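Local coordinates for nonsense-mediated mRNA decay protein 2 (Saccharomyces cerevisiae, PDB 4LUN) that takes part in nonsense-mediated decay, the degradation of mRNAs containing premature stop codons, here represented by its N-terminal MIF4G domain, at residues T38-K50 against S70-N82. Numbering follows the deposited sequence.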
ATOM      1  N   THR A  38     -19.059 -18.356  17.054  1.00 27.75           N
ATOM      2  CA  THR A  38     -19.523 -16.975  17.029  1.00 23.90           C
ATOM      3  C   THR A  38     -18.668 -16.109  17.953  1.00 29.97           C
ATOM      4  O   THR A  38     -18.499 -14.916  17.710  1.00 31.52           O
ATOM      5  CB  THR A  38     -21.009 -16.845  17.421  1.00 26.32           C
ATOM      6  OG1 THR A  38     -21.223 -17.455  18.696  1.00 25.22           O
ATOM      7  CG2 THR A  38     -21.889 -17.513  16.396  1.00 27.99           C
ATOM      8  N   GLY A  39     -18.130 -16.715  19.008  1.00 23.53           N
ATOM      9  CA  GLY A  39     -17.251 -16.012  19.922  1.00 28.35           C
ATOM     10  C   GLY A  39     -15.959 -15.627  19.218  1.00 30.43           C
ATOM     11  O   GLY A  39     -15.348 -14.599  19.525  1.00 29.47           O
ATOM     12  N   PHE A  40     -15.543 -16.453  18.265  1.00 28.25           N
ATOM     13  CA  PHE A  40     -14.366 -16.141  17.456  1.00 28.62           C
ATOM     14  C   PHE A  40     -14.619 -14.942  16.534  1.00 31.53           C
ATOM     15  O   PHE A  40     -13.782 -14.042  16.436  1.00 30.18           O
ATOM     16  CB  PHE A  40     -13.920 -17.363  16.649  1.00 28.32           C
ATOM     17  CG  PHE A  40     -12.665 -17.132  15.841  1.00 33.25           C
ATOM     18  CD1 PHE A  40     -11.427 -17.096  16.459  1.00 34.48           C
ATOM     19  CD2 PHE A  40     -12.729 -16.956  14.469  1.00 32.02           C
ATOM     20  CE1 PHE A  40     -10.274 -16.880  15.721  1.00 32.47           C
ATOM     21  CE2 PHE A  40     -11.573 -16.745  13.728  1.00 32.47           C
ATOM     22  CZ  PHE A  40     -10.352 -16.704  14.362  1.00 33.07           C
ATOM     23  N   ILE A  41     -15.770 -14.935  15.861  1.00 30.01           N
ATOM     24  CA  ILE A  41     -16.141 -13.828  14.977  1.00 28.97           C
ATOM     25  C   ILE A  41     -16.203 -12.506  15.736  1.00 37.00           C
ATOM     26  O   ILE A  41     -15.731 -11.473  15.245  1.00 33.32           O
ATOM     27  CB  ILE A  41     -17.503 -14.068  14.294  1.00 32.90           C
ATOM     28  CG1 ILE A  41     -17.452 -15.307  13.404  1.00 31.10           C
ATOM     29  CG2 ILE A  41     -17.911 -12.857  13.458  1.00 33.65           C
ATOM     30  CD1 ILE A  41     -16.427 -15.227  12.326  1.00 35.20           C
ATOM     31  N   LYS A  42     -16.787 -12.540  16.929  1.00 32.59           N
ATOM     32  CA  LYS A  42     -16.876 -11.350  17.768  1.00 35.67           C
ATOM     33  C   LYS A  42     -15.501 -10.824  18.148  1.00 34.37           C
ATOM     34  O   LYS A  42     -15.286  -9.615  18.216  1.00 34.67           O
ATOM     35  CB  LYS A  42     -17.688 -11.631  19.036  1.00 36.94           C
ATOM     36  CG  LYS A  42     -19.178 -11.439  18.860  1.00 36.60           C
ATOM     37  CD  LYS A  42     -19.901 -11.539  20.194  1.00 47.10           C
ATOM     38  CE  LYS A  42     -20.459 -12.931  20.420  1.00 44.95           C
ATOM     39  NZ  LYS A  42     -20.993 -13.093  21.806  1.00 46.41           N
ATOM     40  N   LYS A  43     -14.572 -11.735  18.404  1.00 33.14           N
ATOM     41  CA  LYS A  43     -13.208 -11.341  18.728  1.00 37.98           C
ATOM     42  C   LYS A  43     -12.522 -10.689  17.516  1.00 40.25           C
ATOM     43  O   LYS A  43     -11.829  -9.675  17.655  1.00 36.54           O
ATOM     44  CB  LYS A  43     -12.410 -12.541  19.241  1.00 41.22           C
ATOM     45  CG  LYS A  43     -11.397 -12.183  20.320  1.00 48.70           C
ATOM     46  CD  LYS A  43     -10.714 -13.423  20.870  1.00 49.29           C
ATOM     47  CE  LYS A  43     -11.621 -14.181  21.825  1.00 52.16           C
ATOM     48  NZ  LYS A  43     -11.286 -15.635  21.852  1.00 50.46           N
ATOM     49  N   LEU A  44     -12.737 -11.259  16.331  1.00 32.82           N
ATOM     50  CA  LEU A  44     -12.191 -10.696  15.090  1.00 35.23           C
ATOM     51  C   LEU A  44     -12.703  -9.277  14.867  1.00 42.95           C
ATOM     52  O   LEU A  44     -11.942  -8.375  14.500  1.00 38.30           O
ATOM     53  CB  LEU A  44     -12.578 -11.559  13.882  1.00 33.82           C
ATOM     54  CG  LEU A  44     -11.854 -12.880  13.623  1.00 38.83           C
ATOM     55  CD1 LEU A  44     -12.426 -13.552  12.377  1.00 29.93           C
ATOM     56  CD2 LEU A  44     -10.354 -12.665  13.476  1.00 34.79           C
ATOM     57  N   LYS A  45     -14.002  -9.098  15.098  1.00 34.25           N
ATOM     58  CA  LYS A  45     -14.704  -7.849  14.840  1.00 38.09           C
ATOM     59  C   LYS A  45     -14.281  -6.701  15.740  1.00 41.15           C
ATOM     60  O   LYS A  45     -14.618  -5.548  15.471  1.00 37.59           O
ATOM     61  CB  LYS A  45     -16.215  -8.051  14.963  1.00 39.15           C
ATOM     62  CG  LYS A  45     -16.910  -8.296  13.646  1.00 40.80           C
ATOM     63  CD  LYS A  45     -18.384  -8.580  13.852  1.00 43.07           C
ATOM     64  CE  LYS A  45     -19.096  -8.707  12.520  1.00 51.04           C
ATOM     65  NZ  LYS A  45     -20.276  -9.610  12.598  1.00 53.35           N
ATOM     66  N   LYS A  46     -13.554  -6.996  16.810  1.00 37.63           N
ATOM     67  CA  LYS A  46     -13.071  -5.911  17.649  1.00 39.81           C
ATOM     68  C   LYS A  46     -11.866  -5.245  16.981  1.00 44.08           C
ATOM     69  O   LYS A  46     -11.433  -4.166  17.389  1.00 45.86           O
ATOM     70  CB  LYS A  46     -12.739  -6.391  19.061  1.00 42.54           C
ATOM     71  CG  LYS A  46     -11.285  -6.738  19.288  1.00 51.94           C
ATOM     72  CD  LYS A  46     -10.872  -6.343  20.698  1.00 52.93           C
ATOM     73  CE  LYS A  46      -9.373  -6.479  20.895  1.00 53.46           C
ATOM     74  NZ  LYS A  46      -8.877  -5.509  21.913  1.00 56.46           N
ATOM     75  N   GLY A  47     -11.339  -5.892  15.943  1.00 38.54           N
ATOM     76  CA  GLY A  47     -10.282  -5.304  15.135  1.00 36.40           C
ATOM     77  C   GLY A  47      -8.907  -5.874  15.418  1.00 42.80           C
ATOM     78  O   GLY A  47      -8.667  -6.473  16.470  1.00 36.06           O
ATOM     79  N   PHE A  48      -7.994  -5.687  14.467  1.00 38.85           N
ATOM     80  CA  PHE A  48      -6.638  -6.182  14.628  1.00 34.32           C
ATOM     81  C   PHE A  48      -5.796  -5.106  15.309  1.00 41.29           C
ATOM     82  O   PHE A  48      -5.300  -4.182  14.660  1.00 40.78           O
ATOM     83  CB  PHE A  48      -6.044  -6.601  13.273  1.00 32.34           C
ATOM     84  CG  PHE A  48      -6.826  -7.693  12.576  1.00 34.13           C
ATOM     85  CD1 PHE A  48      -7.707  -8.505  13.285  1.00 36.12           C
ATOM     86  CD2 PHE A  48      -6.686  -7.906  11.214  1.00 34.87           C
ATOM     87  CE1 PHE A  48      -8.427  -9.502  12.648  1.00 39.15           C
ATOM     88  CE2 PHE A  48      -7.401  -8.909  10.570  1.00 34.84           C
ATOM     89  CZ  PHE A  48      -8.274  -9.707  11.286  1.00 33.28           C
ATOM     90  N   VAL A  49      -5.677  -5.216  16.630  1.00 38.29           N
ATOM     91  CA  VAL A  49      -4.863  -4.298  17.414  1.00 38.62           C
ATOM     92  C   VAL A  49      -3.878  -5.097  18.252  1.00 38.85           C
ATOM     93  O   VAL A  49      -3.993  -6.318  18.361  1.00 45.35           O
ATOM     94  CB  VAL A  49      -5.715  -3.410  18.348  1.00 44.13           C
ATOM     95  CG1 VAL A  49      -6.726  -2.594  17.548  1.00 43.91           C
ATOM     96  CG2 VAL A  49      -6.409  -4.258  19.401  1.00 44.32           C
ATOM     97  N   LYS A  50      -2.915  -4.398  18.841  1.00 46.13           N
ATOM     98  CA  LYS A  50      -1.840  -5.032  19.593  1.00 43.11           C
ATOM     99  C   LYS A  50      -2.371  -5.896  20.730  1.00 48.88           C
ATOM    100  O   LYS A  50      -3.266  -5.479  21.468  1.00 51.00           O
ATOM    101  CB  LYS A  50      -0.889  -3.967  20.142  1.00 50.49           C
ATOM    102  CG  LYS A  50       0.549  -4.434  20.269  1.00 51.07           C
ATOM    103  CD  LYS A  50       0.983  -4.542  21.715  1.00 57.21           C
ATOM    104  CE  LYS A  50       2.477  -4.807  21.810  1.00 63.15           C
ATOM    105  NZ  LYS A  50       3.274  -3.695  21.212  1.00 59.03           N
ATOM    106  N   SER A  70     -16.578 -18.905   5.530  1.00 26.80           N
ATOM    107  CA  SER A  70     -17.037 -17.825   4.648  1.00 30.77           C
ATOM    108  C   SER A  70     -17.229 -16.531   5.424  1.00 36.55           C
ATOM    109  O   SER A  70     -16.780 -15.464   5.001  1.00 30.98           O
ATOM    110  CB  SER A  70     -18.348 -18.199   3.961  1.00 36.93           C
ATOM    111  OG  SER A  70     -18.285 -19.493   3.394  1.00 50.77           O
ATOM    112  N   GLU A  71     -17.904 -16.635   6.563  1.00 34.66           N
ATOM    113  CA  GLU A  71     -18.106 -15.492   7.439  1.00 32.58           C
ATOM    114  C   GLU A  71     -16.791 -14.933   7.980  1.00 32.68           C
ATOM    115  O   GLU A  71     -16.645 -13.718   8.141  1.00 34.26           O
ATOM    116  CB  GLU A  71     -19.042 -15.859   8.596  1.00 38.39           C
ATOM    117  CG  GLU A  71     -19.144 -14.791   9.656  1.00 39.58           C
ATOM    118  CD  GLU A  71     -20.348 -14.974  10.544  1.00 44.68           C
ATOM    119  OE1 GLU A  71     -20.981 -16.050  10.469  1.00 46.93           O
ATOM    120  OE2 GLU A  71     -20.665 -14.039  11.310  1.00 49.09           O
ATOM    121  N   ILE A  72     -15.833 -15.816   8.251  1.00 27.80           N
ATOM    122  CA  ILE A  72     -14.525 -15.388   8.741  1.00 25.62           C
ATOM    123  C   ILE A  72     -13.802 -14.586   7.659  1.00 26.02           C
ATOM    124  O   ILE A  72     -13.193 -13.551   7.940  1.00 29.75           O
ATOM    125  CB  ILE A  72     -13.647 -16.591   9.141  1.00 28.45           C
ATOM    126  CG1 ILE A  72     -14.165 -17.232  10.429  1.00 29.90           C
ATOM    127  CG2 ILE A  72     -12.202 -16.159   9.346  1.00 25.28           C
ATOM    128  CD1 ILE A  72     -13.428 -18.500  10.814  1.00 32.92           C
ATOM    129  N   ILE A  73     -13.889 -15.066   6.423  1.00 24.97           N
ATOM    130  CA  ILE A  73     -13.268 -14.394   5.282  1.00 22.95           C
ATOM    131  C   ILE A  73     -13.802 -12.971   5.099  1.00 29.44           C
ATOM    132  O   ILE A  73     -13.024 -12.020   4.990  1.00 28.77           O
ATOM    133  CB  ILE A  73     -13.484 -15.199   3.986  1.00 25.74           C
ATOM    134  CG1 ILE A  73     -12.693 -16.506   4.048  1.00 24.98           C
ATOM    135  CG2 ILE A  73     -13.087 -14.377   2.759  1.00 29.69           C
ATOM    136  CD1 ILE A  73     -13.138 -17.529   3.041  1.00 31.83           C
ATOM    137  N   VAL A  74     -15.125 -12.824   5.075  1.00 29.28           N
ATOM    138  CA  VAL A  74     -15.744 -11.497   4.989  1.00 28.88           C
ATOM    139  C   VAL A  74     -15.376 -10.609   6.176  1.00 29.69           C
ATOM    140  O   VAL A  74     -15.011  -9.445   6.003  1.00 32.51           O
ATOM    141  CB  VAL A  74     -17.275 -11.592   4.887  1.00 35.52           C
ATOM    142  CG1 VAL A  74     -17.902 -10.198   4.940  1.00 38.82           C
ATOM    143  CG2 VAL A  74     -17.673 -12.308   3.609  1.00 33.93           C
ATOM    144  N   THR A  75     -15.467 -11.161   7.380  1.00 26.94           N
ATOM    145  CA  THR A  75     -15.135 -10.414   8.589  1.00 26.72           C
ATOM    146  C   THR A  75     -13.690  -9.927   8.589  1.00 31.56           C
ATOM    147  O   THR A  75     -13.421  -8.752   8.852  1.00 29.90           O
ATOM    148  CB  THR A  75     -15.387 -11.253   9.853  1.00 36.84           C
ATOM    149  OG1 THR A  75     -16.773 -11.612   9.914  1.00 37.29           O
ATOM    150  CG2 THR A  75     -15.003 -10.472  11.101  1.00 28.54           C
ATOM    151  N   VAL A  76     -12.764 -10.833   8.290  1.00 26.64           N
ATOM    152  CA  VAL A  76     -11.347 -10.496   8.249  1.00 24.60           C
ATOM    153  C   VAL A  76     -11.034  -9.490   7.129  1.00 24.62           C
ATOM    154  O   VAL A  76     -10.198  -8.602   7.302  1.00 26.59           O
ATOM    155  CB  VAL A  76     -10.485 -11.773   8.109  1.00 29.87           C
ATOM    156  CG1 VAL A  76      -9.198 -11.496   7.374  1.00 31.38           C
ATOM    157  CG2 VAL A  76     -10.207 -12.376   9.484  1.00 36.39           C
ATOM    158  N   THR A  77     -11.715  -9.625   5.994  1.00 25.51           N
ATOM    159  CA  THR A  77     -11.513  -8.705   4.879  1.00 23.99           C
ATOM    160  C   THR A  77     -11.802  -7.279   5.326  1.00 26.59           C
ATOM    161  O   THR A  77     -11.031  -6.359   5.049  1.00 27.32           O
ATOM    162  CB  THR A  77     -12.407  -9.037   3.674  1.00 23.77           C
ATOM    163  OG1 THR A  77     -12.099 -10.346   3.183  1.00 29.65           O
ATOM    164  CG2 THR A  77     -12.166  -8.028   2.551  1.00 29.04           C
ATOM    165  N   GLU A  78     -12.916  -7.106   6.030  1.00 26.63           N
ATOM    166  CA  GLU A  78     -13.293  -5.804   6.561  1.00 30.74           C
ATOM    167  C   GLU A  78     -12.286  -5.318   7.603  1.00 23.79           C
ATOM    168  O   GLU A  78     -11.855  -4.169   7.567  1.00 28.25           O
ATOM    169  CB  GLU A  78     -14.699  -5.869   7.158  1.00 35.36           C
ATOM    170  CG  GLU A  78     -15.499  -4.597   7.002  1.00 52.45           C
ATOM    171  CD  GLU A  78     -16.983  -4.869   6.847  1.00 66.48           C
ATOM    172  OE1 GLU A  78     -17.573  -4.389   5.854  1.00 70.37           O
ATOM    173  OE2 GLU A  78     -17.560  -5.561   7.715  1.00 68.90           O
ATOM    174  N   CYS A  79     -11.900  -6.198   8.524  1.00 27.58           N
ATOM    175  CA  CYS A  79     -10.928  -5.834   9.557  1.00 25.01           C
ATOM    176  C   CYS A  79      -9.575  -5.451   8.968  1.00 27.23           C
ATOM    177  O   CYS A  79      -8.941  -4.499   9.427  1.00 26.31           O
ATOM    178  CB  CYS A  79     -10.741  -6.973  10.555  1.00 35.83           C
ATOM    179  SG  CYS A  79     -12.225  -7.336  11.504  1.00 43.96           S
ATOM    180  N   LEU A  80      -9.133  -6.204   7.963  1.00 26.79           N
ATOM    181  CA  LEU A  80      -7.826  -5.968   7.359  1.00 26.00           C
ATOM    182  C   LEU A  80      -7.780  -4.622   6.646  1.00 28.09           C
ATOM    183  O   LEU A  80      -6.789  -3.889   6.724  1.00 25.73           O
ATOM    184  CB  LEU A  80      -7.490  -7.089   6.373  1.00 26.38           C
ATOM    185  CG  LEU A  80      -6.011  -7.427   6.254  1.00 32.74           C
ATOM    186  CD1 LEU A  80      -5.409  -7.600   7.640  1.00 32.64           C
ATOM    187  CD2 LEU A  80      -5.855  -8.700   5.433  1.00 29.40           C
ATOM    188  N   LEU A  81      -8.860  -4.302   5.947  1.00 23.14           N
ATOM    189  CA  LEU A  81      -8.931  -3.057   5.193  1.00 26.24           C
ATOM    190  C   LEU A  81      -8.987  -1.857   6.126  1.00 29.65           C
ATOM    191  O   LEU A  81      -8.696  -0.736   5.719  1.00 24.68           O
ATOM    192  CB  LEU A  81     -10.139  -3.062   4.255  1.00 27.91           C
ATOM    193  CG  LEU A  81     -10.116  -4.007   3.052  1.00 29.30           C
ATOM    194  CD1 LEU A  81     -11.470  -4.022   2.355  1.00 30.98           C
ATOM    195  CD2 LEU A  81      -9.040  -3.589   2.076  1.00 33.16           C
ATOM    196  N   ASN A  82      -9.357  -2.092   7.381  1.00 27.89           N
ATOM    197  CA  ASN A  82      -9.522  -1.008   8.338  1.00 28.20           C
ATOM    198  C   ASN A  82      -8.460  -0.971   9.436  1.00 32.11           C
ATOM    199  O   ASN A  82      -8.613  -0.259  10.428  1.00 38.57           O
ATOM    200  CB  ASN A  82     -10.920  -1.071   8.967  1.00 28.05           C
ATOM    201  CG  ASN A  82     -12.020  -0.745   7.972  1.00 35.76           C
ATOM    202  OD1 ASN A  82     -11.955   0.263   7.266  1.00 36.50           O
ATOM    203  ND2 ASN A  82     -13.034  -1.598   7.911  1.00 43.21           N
TER
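Ile41 packs on Ile72 with the closest apolar contact of this helix pair, CD1 of Ile41 lying 3.6 Å from CG1 of Ile72. Followed outward from a CB directed at helix 70-81, Ile41 divides its branches: CG1 passes the Glu71 carboxylate, the terminal CD1 touches both Ile72 CG1 and Glu71 CG, and CG2, anti to the backbone N, meets Glu71 OE2 and Thr75 OG1. Thr75 OG1 also donates to Glu71 O (2.8 Å), tilted 34° from the carbonyl plane and on the face opposite the one used by Thr75 N, so one carbonyl holds two donors. The bond leaves Thr75 CG2 facing the other helix, 3.8 Å from Leu44 CB, while Lys45 CG flanks the same methyl. Leu44, about one turn beyond Ile41, also touches Val76 CG2 and Ile72 CG2 with its CD1.

A type I turn from Leu44 to Gly47, which has positive phi, takes the chain out of the helix and brings Phe48 back to the partner helix. Cys79 CB sits over one face of its ring, a CH-pi contact 3.9 Å from the Phe48 centroid and 16° off the normal; Val76 CG2 and Leu80 CD1 meet the ring edge in plane. Cys79 SG lies 3.2 Å from Leu44 O. Leu56 of helix 52-60 covers Phe40 and Leu44, and Ala93 and Ile96 of helix 87-104 pack on Phe48. The axes of segments 38-44 and 70-81 come within 10.1 Å at an angle of 12°: near-parallel packing of two helices, with helix 52-60 between them in sequence, consistent with the layered, all-helical HEAT-repeat architecture of the MIF4G domain.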